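Local coordinates for FAD dependent oxidoreductase domain-containing protein (Deinococcus radiodurans R1, PDB 3C4N), which is of unknown function but binds ADP and is probably an FAD-dependent oxidoreductase, at residues A93-E96 with A97-E100; L313-E316 with L317-L321; L338-S341 with S342-P346; A386-E389 with L390-V394. All coordinates share one frame; numbering follows the deposited sequence.

Contact 1 (A93-E96 with A97-E100); sequences AGQE and AQAE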
loop_
_atom_site.group_PDB
_atom_site.type_symbol
_atom_site.label_atom_id
_atom_site.label_comp_id
_atom_site.label_asym_id
_atom_site.label_seq_id
_atom_site.Cartn_x
_atom_site.Cartn_y
_atom_site.Cartn_z
ATOM N N ALA A 93 32.564 -6.678 17.049
ATOM C CA ALA A 93 33.862 -6.378 16.451
ATOM C C ALA A 93 33.866 -6.663 14.956
ATOM O O ALA A 93 33.527 -7.765 14.530
ATOM C CB ALA A 93 34.950 -7.188 17.135
ATOM N N GLY A 94 34.240 -5.665 14.158
ATOM C CA GLY A 94 34.291 -5.848 12.718
ATOM C C GLY A 94 33.080 -5.293 12.000
ATOM O O GLY A 94 33.057 -5.232 10.773
ATOM N N GLN A 95 32.066 -4.891 12.756
ATOM C CA GLN A 95 30.863 -4.354 12.142
ATOM C C GLN A 95 30.752 -2.817 12.206
ATOM O O GLN A 95 29.668 -2.269 12.008
ATOM C CB GLN A 95 29.641 -5.008 12.790
ATOM C CG GLN A 95 29.625 -6.537 12.684
ATOM C CD GLN A 95 29.119 -7.021 11.340
ATOM O OE1 GLN A 95 27.994 -6.713 10.935
ATOM N NE2 GLN A 95 29.945 -7.782 10.637
ATOM N N GLU A 96 31.867 -2.129 12.454
ATOM C CA GLU A 96 31.883 -0.668 12.531
ATOM C C GLU A 96 31.386 0.008 11.244
ATOM O O GLU A 96 30.743 1.053 11.295
ATOM C CB GLU A 96 33.302 -0.137 12.812
ATOM C CG GLU A 96 33.934 -0.411 14.189
ATOM C CD GLU A 96 34.369 -1.858 14.402
ATOM O OE1 GLU A 96 34.617 -2.582 13.415
ATOM O OE2 GLU A 96 34.480 -2.280 15.577
ATOM N N ALA A 97 31.696 -0.562 10.085
ATOM C CA ALA A 97 31.259 0.054 8.833
ATOM C C ALA A 97 29.728 0.015 8.707
ATOM O O ALA A 97 29.091 1.010 8.357
ATOM C CB ALA A 97 31.909 -0.654 7.636
ATOM N N GLN A 98 29.151 -1.147 8.988
ATOM C CA GLN A 98 27.707 -1.327 8.921
ATOM C C GLN A 98 26.980 -0.419 9.916
ATOM O O GLN A 98 25.954 0.185 9.589
ATOM C CB GLN A 98 27.342 -2.792 9.200
ATOM C CG GLN A 98 27.809 -3.776 8.120
ATOM C CD GLN A 98 29.282 -4.155 8.218
ATOM O OE1 GLN A 98 30.068 -3.515 8.921
ATOM N NE2 GLN A 98 29.663 -5.201 7.491
ATOM N N ALA A 99 27.528 -0.315 11.124
ATOM C CA ALA A 99 26.934 0.503 12.165
ATOM C C ALA A 99 26.907 1.984 11.822
ATOM O O ALA A 99 25.892 2.659 12.021
ATOM C CB ALA A 99 27.678 0.298 13.481
ATOM N N GLU A 100 28.016 2.499 11.308
ATOM C CA GLU A 100 28.086 3.926 10.984
ATOM C C GLU A 100 27.240 4.277 9.769
ATOM O O GLU A 100 26.606 5.327 9.735
ATOM C CB GLU A 100 29.542 4.362 10.755
ATOM C CG GLU A 100 30.448 4.317 12.009
ATOM C CD GLU A 100 29.831 4.978 13.256
ATOM O OE1 GLU A 100 29.048 5.949 13.119
ATOM O OE2 GLU A 100 30.152 4.526 14.380
HETATM O O HOH W 1 33.416 -2.873 9.673
#

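Contact 2 (L313-E316 with L317-L321); sequences LRRE and LLEDL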
loop_
_atom_site.group_PDB
_atom_site.type_symbol
_atom_site.label_atom_id
_atom_site.label_comp_id
_atom_site.label_asym_id
_atom_site.label_seq_id
_atom_site.Cartn_x
_atom_site.Cartn_y
_atom_site.Cartn_z
ATOM N N LEU A 313 4.292 -11.244 32.746
ATOM C CA LEU A 313 5.707 -11.366 32.415
ATOM C C LEU A 313 6.230 -12.796 32.572
ATOM O O LEU A 313 5.871 -13.493 33.526
ATOM C CB LEU A 313 6.523 -10.422 33.305
ATOM C CG LEU A 313 6.345 -8.913 33.107
ATOM C CD1 LEU A 313 4.907 -8.520 33.333
ATOM C CD2 LEU A 313 7.253 -8.151 34.063
ATOM N N ARG A 314 7.085 -13.226 31.644
ATOM C CA ARG A 314 7.656 -14.570 31.698
ATOM C C ARG A 314 8.486 -14.743 32.951
ATOM O O ARG A 314 9.041 -13.778 33.478
ATOM C CB ARG A 314 8.541 -14.848 30.482
ATOM C CG ARG A 314 7.851 -14.611 29.168
ATOM C CD ARG A 314 8.454 -15.416 28.041
ATOM N NE ARG A 314 9.855 -15.262 27.850
ATOM C CZ ARG A 314 10.802 -16.152 27.578
ATOM N NH1 ARG A 314 10.617 -17.462 27.437
ATOM N NH2 ARG A 314 11.998 -15.633 27.388
ATOM N N ARG A 315 8.573 -15.984 33.413
ATOM C CA ARG A 315 9.328 -16.314 34.615
ATOM C C ARG A 315 10.739 -15.710 34.557
ATOM O O ARG A 315 11.206 -15.097 35.519
ATOM C CB ARG A 315 9.387 -17.843 34.777
ATOM C CG ARG A 315 10.272 -18.362 35.913
ATOM C CD ARG A 315 10.355 -19.904 35.884
ATOM N NE ARG A 315 10.716 -20.412 34.558
ATOM C CZ ARG A 315 11.920 -20.293 33.997
ATOM N NH1 ARG A 315 12.907 -19.684 34.646
ATOM N NH2 ARG A 315 12.130 -20.769 32.774
ATOM N N GLU A 316 11.402 -15.854 33.418
ATOM C CA GLU A 316 12.748 -15.329 33.284
ATOM C C GLU A 316 12.863 -13.828 33.473
ATOM O O GLU A 316 13.822 -13.351 34.081
ATOM C CB GLU A 316 13.328 -15.726 31.938
ATOM C CG GLU A 316 13.657 -17.195 31.872
ATOM C CD GLU A 316 14.590 -17.515 30.736
ATOM O OE1 GLU A 316 14.158 -17.370 29.573
ATOM O OE2 GLU A 316 15.753 -17.896 31.009
ATOM N N LEU A 317 11.894 -13.080 32.958
ATOM C CA LEU A 317 11.917 -11.630 33.104
ATOM C C LEU A 317 11.690 -11.297 34.580
ATOM O O LEU A 317 12.337 -10.410 35.137
ATOM C CB LEU A 317 10.824 -10.983 32.249
ATOM C CG LEU A 317 11.119 -9.570 31.727
ATOM C CD1 LEU A 317 9.825 -8.947 31.210
ATOM C CD2 LEU A 317 11.708 -8.703 32.812
ATOM N N LEU A 318 10.764 -12.021 35.201
ATOM C CA LEU A 318 10.444 -11.835 36.609
ATOM C C LEU A 318 11.700 -11.990 37.459
ATOM O O LEU A 318 11.988 -11.158 38.317
ATOM C CB LEU A 318 9.398 -12.864 37.048
ATOM C CG LEU A 318 7.925 -12.467 37.202
ATOM C CD1 LEU A 318 7.638 -11.119 36.537
ATOM C CD2 LEU A 318 7.062 -13.568 36.611
ATOM N N GLU A 319 12.451 -13.056 37.211
ATOM C CA GLU A 319 13.668 -13.310 37.969
ATOM C C GLU A 319 14.660 -12.174 37.758
ATOM O O GLU A 319 15.251 -11.675 38.716
ATOM C CB GLU A 319 14.309 -14.635 37.537
ATOM C CG GLU A 319 13.344 -15.812 37.451
ATOM C CD GLU A 319 14.045 -17.119 37.153
ATOM O OE1 GLU A 319 14.944 -17.138 36.291
ATOM O OE2 GLU A 319 13.696 -18.138 37.777
ATOM N N ASP A 320 14.844 -11.765 36.503
ATOM C CA ASP A 320 15.776 -10.682 36.183
ATOM C C ASP A 320 15.418 -9.439 36.997
ATOM O O ASP A 320 16.283 -8.831 37.634
ATOM C CB ASP A 320 15.742 -10.347 34.679
ATOM C CG ASP A 320 16.498 -11.360 33.823
ATOM O OD1 ASP A 320 17.605 -11.782 34.227
ATOM O OD2 ASP A 320 16.001 -11.721 32.735
ATOM N N LEU A 321 14.141 -9.068 36.973
ATOM C CA LEU A 321 13.657 -7.908 37.716
ATOM C C LEU A 321 14.018 -8.025 39.200
ATOM O O LEU A 321 14.540 -7.088 39.794
ATOM C CB LEU A 321 12.136 -7.781 37.568
ATOM C CG LEU A 321 11.577 -7.515 36.172
ATOM C CD1 LEU A 321 10.064 -7.545 36.240
ATOM C CD2 LEU A 321 12.064 -6.179 35.647
HETATM O O HOH W 2 16.026 -19.752 34.348
#

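Contact 3 (L338-S341 with S342-P346); sequences LGRS and SADVP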
loop_
_atom_site.group_PDB
_atom_site.type_symbol
_atom_site.label_atom_id
_atom_site.label_comp_id
_atom_site.label_asym_id
_atom_site.label_seq_id
_atom_site.Cartn_x
_atom_site.Cartn_y
_atom_site.Cartn_z
ATOM N N LEU A 338 2.791 -4.757 35.072
ATOM C CA LEU A 338 2.973 -6.207 34.999
ATOM C C LEU A 338 1.841 -6.950 34.291
ATOM O O LEU A 338 2.046 -8.049 33.770
ATOM C CB LEU A 338 3.114 -6.785 36.409
ATOM C CG LEU A 338 4.472 -6.728 37.102
ATOM C CD1 LEU A 338 5.145 -5.406 36.824
ATOM C CD2 LEU A 338 4.284 -6.963 38.586
ATOM N N GLY A 339 0.646 -6.368 34.298
ATOM C CA GLY A 339 -0.498 -7.013 33.673
ATOM C C GLY A 339 -0.927 -8.279 34.407
ATOM O O GLY A 339 -0.231 -8.746 35.308
ATOM N N ARG A 340 -2.075 -8.831 34.021
ATOM C CA ARG A 340 -2.603 -10.050 34.635
ATOM C C ARG A 340 -2.097 -11.290 33.902
ATOM O O ARG A 340 -1.671 -12.251 34.531
ATOM C CB ARG A 340 -4.131 -10.047 34.600
ATOM C CG ARG A 340 -4.780 -8.958 35.422
ATOM C CD ARG A 340 -6.274 -8.885 35.144
ATOM N NE ARG A 340 -6.568 -8.459 33.772
ATOM C CZ ARG A 340 -6.640 -9.265 32.713
ATOM N NH1 ARG A 340 -6.439 -10.571 32.845
ATOM N NH2 ARG A 340 -6.926 -8.759 31.518
ATOM N N SER A 341 -2.173 -11.272 32.576
ATOM C CA SER A 341 -1.695 -12.389 31.772
ATOM C C SER A 341 -0.854 -11.855 30.616
ATOM O O SER A 341 -0.843 -10.651 30.353
ATOM C CB SER A 341 -2.861 -13.205 31.217
ATOM O OG SER A 341 -3.597 -12.442 30.279
ATOM N N SER A 342 -0.161 -12.757 29.927
ATOM C CA SER A 342 0.697 -12.394 28.806
ATOM C C SER A 342 -0.027 -11.611 27.720
ATOM O O SER A 342 0.601 -10.898 26.939
ATOM C CB SER A 342 1.309 -13.649 28.192
ATOM O OG SER A 342 2.114 -13.309 27.082
ATOM N N ALA A 343 -1.348 -11.751 27.673
ATOM C CA ALA A 343 -2.158 -11.058 26.681
ATOM C C ALA A 343 -2.181 -9.550 26.911
ATOM O O ALA A 343 -2.396 -8.780 25.978
ATOM C CB ALA A 343 -3.580 -11.609 26.695
ATOM N N ASP A 344 -1.963 -9.121 28.147
ATOM C CA ASP A 344 -1.968 -7.692 28.444
ATOM C C ASP A 344 -0.588 -7.057 28.259
ATOM O O ASP A 344 -0.449 -5.847 28.385
ATOM C CB ASP A 344 -2.437 -7.444 29.885
ATOM C CG ASP A 344 -3.833 -8.002 30.162
ATOM O OD1 ASP A 344 -4.798 -7.602 29.466
ATOM O OD2 ASP A 344 -3.953 -8.838 31.086
ATOM N N VAL A 345 0.415 -7.868 27.938
ATOM C CA VAL A 345 1.783 -7.382 27.788
ATOM C C VAL A 345 2.341 -7.369 26.350
ATOM O O VAL A 345 2.457 -8.416 25.704
ATOM C CB VAL A 345 2.711 -8.228 28.699
ATOM C CG1 VAL A 345 4.139 -7.726 28.634
ATOM C CG2 VAL A 345 2.190 -8.178 30.127
ATOM N N PRO A 346 2.698 -6.175 25.837
ATOM C CA PRO A 346 3.250 -6.013 24.485
ATOM C C PRO A 346 4.417 -6.985 24.262
ATOM O O PRO A 346 5.385 -6.977 25.020
ATOM C CB PRO A 346 3.712 -4.554 24.477
ATOM C CG PRO A 346 2.758 -3.894 25.404
ATOM C CD PRO A 346 2.678 -4.883 26.544
#

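Contact 4 (A386-E389 with L390-V394); sequences AAHE and LAQRV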
loop_
_atom_site.group_PDB
_atom_site.type_symbol
_atom_site.label_atom_id
_atom_site.label_comp_id
_atom_site.label_asym_id
_atom_site.label_seq_id
_atom_site.Cartn_x
_atom_site.Cartn_y
_atom_site.Cartn_z
ATOM N N ALA A 386 22.477 -4.166 6.585
ATOM C CA ALA A 386 22.308 -5.524 6.067
ATOM C C ALA A 386 21.291 -5.580 4.926
ATOM O O ALA A 386 21.418 -6.413 4.026
ATOM C CB ALA A 386 21.914 -6.478 7.200
ATOM N N ALA A 387 20.294 -4.694 4.950
ATOM C CA ALA A 387 19.293 -4.674 3.879
ATOM C C ALA A 387 19.877 -4.026 2.627
ATOM O O ALA A 387 19.548 -4.415 1.512
ATOM C CB ALA A 387 18.036 -3.918 4.326
ATOM N N HIS A 388 20.741 -3.038 2.818
ATOM C CA HIS A 388 21.369 -2.358 1.694
ATOM C C HIS A 388 22.428 -3.228 1.018
ATOM O O HIS A 388 22.571 -3.205 -0.202
ATOM C CB HIS A 388 22.014 -1.061 2.160
ATOM C CG HIS A 388 22.737 -0.328 1.076
ATOM N ND1 HIS A 388 24.113 -0.255 1.014
ATOM C CD2 HIS A 388 22.275 0.364 0.008
ATOM C CE1 HIS A 388 24.465 0.454 -0.042
ATOM N NE2 HIS A 388 23.369 0.842 -0.670
ATOM N N GLU A 389 23.172 -3.976 1.831
ATOM C CA GLU A 389 24.219 -4.881 1.368
ATOM C C GLU A 389 23.547 -5.934 0.485
ATOM O O GLU A 389 24.023 -6.235 -0.608
ATOM C CB GLU A 389 24.889 -5.534 2.591
ATOM C CG GLU A 389 26.269 -6.170 2.399
ATOM C CD GLU A 389 26.230 -7.583 1.805
ATOM O OE1 GLU A 389 25.331 -8.371 2.172
ATOM O OE2 GLU A 389 27.116 -7.910 0.979
ATOM N N LEU A 390 22.421 -6.472 0.943
ATOM C CA LEU A 390 21.710 -7.486 0.175
ATOM C C LEU A 390 21.172 -6.900 -1.114
ATOM O O LEU A 390 21.180 -7.564 -2.154
ATOM C CB LEU A 390 20.549 -8.083 0.978
ATOM C CG LEU A 390 19.679 -9.065 0.180
ATOM C CD1 LEU A 390 20.541 -10.221 -0.316
ATOM C CD2 LEU A 390 18.519 -9.560 1.031
ATOM N N ALA A 391 20.701 -5.658 -1.049
ATOM C CA ALA A 391 20.166 -5.000 -2.239
ATOM C C ALA A 391 21.247 -4.848 -3.307
ATOM O O ALA A 391 21.006 -5.128 -4.483
ATOM C CB ALA A 391 19.581 -3.635 -1.877
ATOM N N GLN A 392 22.438 -4.414 -2.891
ATOM C CA GLN A 392 23.560 -4.240 -3.809
ATOM C C GLN A 392 23.865 -5.551 -4.525
ATOM O O GLN A 392 23.913 -5.595 -5.754
ATOM C CB GLN A 392 24.806 -3.754 -3.051
ATOM C CG GLN A 392 24.772 -2.268 -2.677
ATOM C CD GLN A 392 25.961 -1.820 -1.803
ATOM O OE1 GLN A 392 26.138 -2.305 -0.679
ATOM N NE2 GLN A 392 26.766 -0.878 -2.316
ATOM N N ARG A 393 24.051 -6.622 -3.761
ATOM C CA ARG A 393 24.358 -7.920 -4.348
ATOM C C ARG A 393 23.273 -8.429 -5.293
ATOM O O ARG A 393 23.579 -8.932 -6.371
ATOM C CB ARG A 393 24.646 -8.950 -3.242
ATOM C CG ARG A 393 25.952 -8.650 -2.490
ATOM C CD ARG A 393 26.404 -9.757 -1.530
ATOM N NE ARG A 393 25.587 -9.839 -0.323
ATOM C CZ ARG A 393 24.605 -10.713 -0.149
ATOM N NH1 ARG A 393 24.328 -11.580 -1.118
ATOM N NH2 ARG A 393 23.910 -10.720 0.987
ATOM N N VAL A 394 22.011 -8.284 -4.909
ATOM C CA VAL A 394 20.913 -8.745 -5.751
ATOM C C VAL A 394 20.878 -7.945 -7.048
ATOM O O VAL A 394 20.667 -8.485 -8.141
ATOM C CB VAL A 394 19.557 -8.590 -5.022
ATOM C CG1 VAL A 394 18.402 -8.896 -5.975
ATOM C CG2 VAL A 394 19.507 -9.527 -3.834
#

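Contact 1 (A93-E96 with A97-E100)
The carbonyl oxygen of Q95 takes the N-H of A99 at 3.0 Å (Q95 O to A99 N), with an N-H...O angle of 161°. One residue on, E96 O receives E100 N at 3.1 Å, just as straight at the hydrogen. These bonds close the first turn of the helix that starts after Q95, its N-cap residue. A97 N, which so near the helix start has no carbonyl four residues back within the helix, is served by a water: A97 N donates to it at 2.9 Å, and the same water donates to G94 O at 2.6 Å, tying the incoming loop to the first turn. In E96, CG lies beside the backbone N and the chain bends again at chi2 (73°), which brings OE1 to the N-H of G94 in a weak bond of 3.2 Å. G94 has positive phi, where a CB would press on the carbonyl of A93. Farther out, the bent Q95 and Q98 chains lay their amides one over the other, the planes 25° apart and Q95 OE1 3.9 Å from Q98 CD. CB of A99 rests 3.6 Å from Q95 O, and both Q98 and A99 touch L382 of helix 379-398. E100 is committed elsewhere, its OE1 in a salt bridge with R165. The chemistry is thus that of a helix start held chiefly by backbone and water; between the two segments the side chains add stacking rather than any ion pair.

Contact 2 (L313-E316 with L317-L321)
R314 O accepts two N-H groups of the following turn: L318 N at 3.0 Å, nearly straight at 167°, and L317 N at the same length in a weak, bent bond. R314 is the N-cap residue, and L313 before it folds back on L318 in the pattern of a hydrophobic staple, which joins the residue preceding the N-cap to the fourth of the helix. L318 CD1 lies 3.5 Å from L313 CB, while its other branch, CD2, sits 3.3 Å from L313 O; chi1 (-102°) and the torsion beyond it are both away from staggered, so the exact placing of these methyls is less certain. Cut back to an alanine, L318 would be likely to leave a gap against L313 CB and the staple without its second half. L313 CD2 also reaches L321 CD1 at 3.6 Å, the two side chains crossing at about a right angle, and L317 leans on Q256 and P258 of strand 251-260. On the outer side R315 and E319 run alongside one another, E319 OE2 at the edge of the guanidinium and 3.6 Å from R315 NH1, a long salt bridge with the flat groups turned 73° apart. D320 OD2 turns to H292.

Contact 3 (L338-S341 with S342-P346)
Over one face of the R340 guanidinium stands a carboxylate oxygen, D344 OD2, offset toward the rim and 3.0 Å from R340 NH2. The two flat groups are turned 80° against each other, and the oxygen lies so far out of the guanidinium plane that no N-H points at it: the pair is held by charge alone. The same oxygen is approached by two backbone N-H groups, each in a weak bond, S341 N at 3.4 Å and nearly straight (167°), R340 N at 3.5 Å. Three positive or partly positive groups therefore gather round D344 OD2 and are likely to stabilise its negative charge. D344 CG lies beside its own backbone N (chi1 -58°), which directs the carboxylate back over the chain that precedes it. The backbone closes in the other direction, D344 N donating to S341 O at 2.9 Å. V345 N then bonds S342 O at 3.2 Å. G339 passes close to the returning chain: a CB there would come within 3.2 Å of D344 CB and meet V345 CG2 as tightly, and its phi is positive. V345 CG2 packs 3.6 Å from L338 O, and V345 and S342 both touch Q256 of strand 251-260. From P346, which pairs by backbone with F257, the chain passes into strand 347-352. The whole is a single turn of 3-10 helix built from two overlapping type I turns, with an aspartate at its end reaching back to the N-H groups before it, leading into a strand of the larger sheet.

Contact 4 (A386-E389 with L390-V394)
Two bends bring E389 and R393 together: the E389 chain leaves with CG anti to the backbone N and turns at chi2 (-81°), and R393 turns at chi3 (-73°), so that the carboxylate meets the NE edge of the guanidinium side-on. R393 NE donates to both oxygens, at 2.8 Å to E389 OE2 and 2.9 Å to E389 OE1. R393 NH2 adds a second bond to E389 OE1, at 3.0 Å. Both oxygens are met on the syn side and lie close to the guanidinium plane, though the planes of the two groups are 28° apart. This i to i+4 salt bridge fixes the rotation of both ends. Without the guanidinium, as with a leucine in place of R393, the E389 carboxylate would probably lose its charged mate and swing. One residue earlier in each turn, Q392 lies across H388, its CG over one ring face 4.1 Å from the H388 ring centroid, a CH-pi contact. The H388 ring also stacks on W101 and meets Y54 edge-to-face. The backbone keeps helical spacing, with Q392 N bonded to H388 O at 3.0 Å and R393 N to E389 O at 3.2 Å. The inner side is apolar: A391 packs on Y54, L55 and L58 of helix 46-58, while L390 reaches I229 and H371 in strands 227-230 and 370-374. The A386 side chain lies about 4 Å from that of ADP-binding M47. A C-terminal helix laid against the nucleotide-binding sheet beside the helix of the probable GxGxxG motif is consistent with the Rossmann-type fold of FAD-dependent oxidoreductases.

In the fold
Along the chain the contacts follow in series, 1 to 4, and fall into two pairs in space. Contacts 1 and 4 have centres about 15 Å apart and nearest atoms about 6 Å apart; contact 4 lies on the nucleotide-binding sheet, and contact 1 sits beside it while also bonding W86 and R165 near the other large sheet. Contacts 2 and 3, centres about 13 Å apart, touch directly, L313 CD1 lying 4.2 Å from V345 CG2, and both pack against strand 251-260 of that other sheet, whose neighbour 347-352 follows contact 3. The pairs lie far apart, centres roughly 32 to 38 Å. Two helix starts, one 3-10 turn and one mid-helix stretch are thus spread over the two-sheet fold.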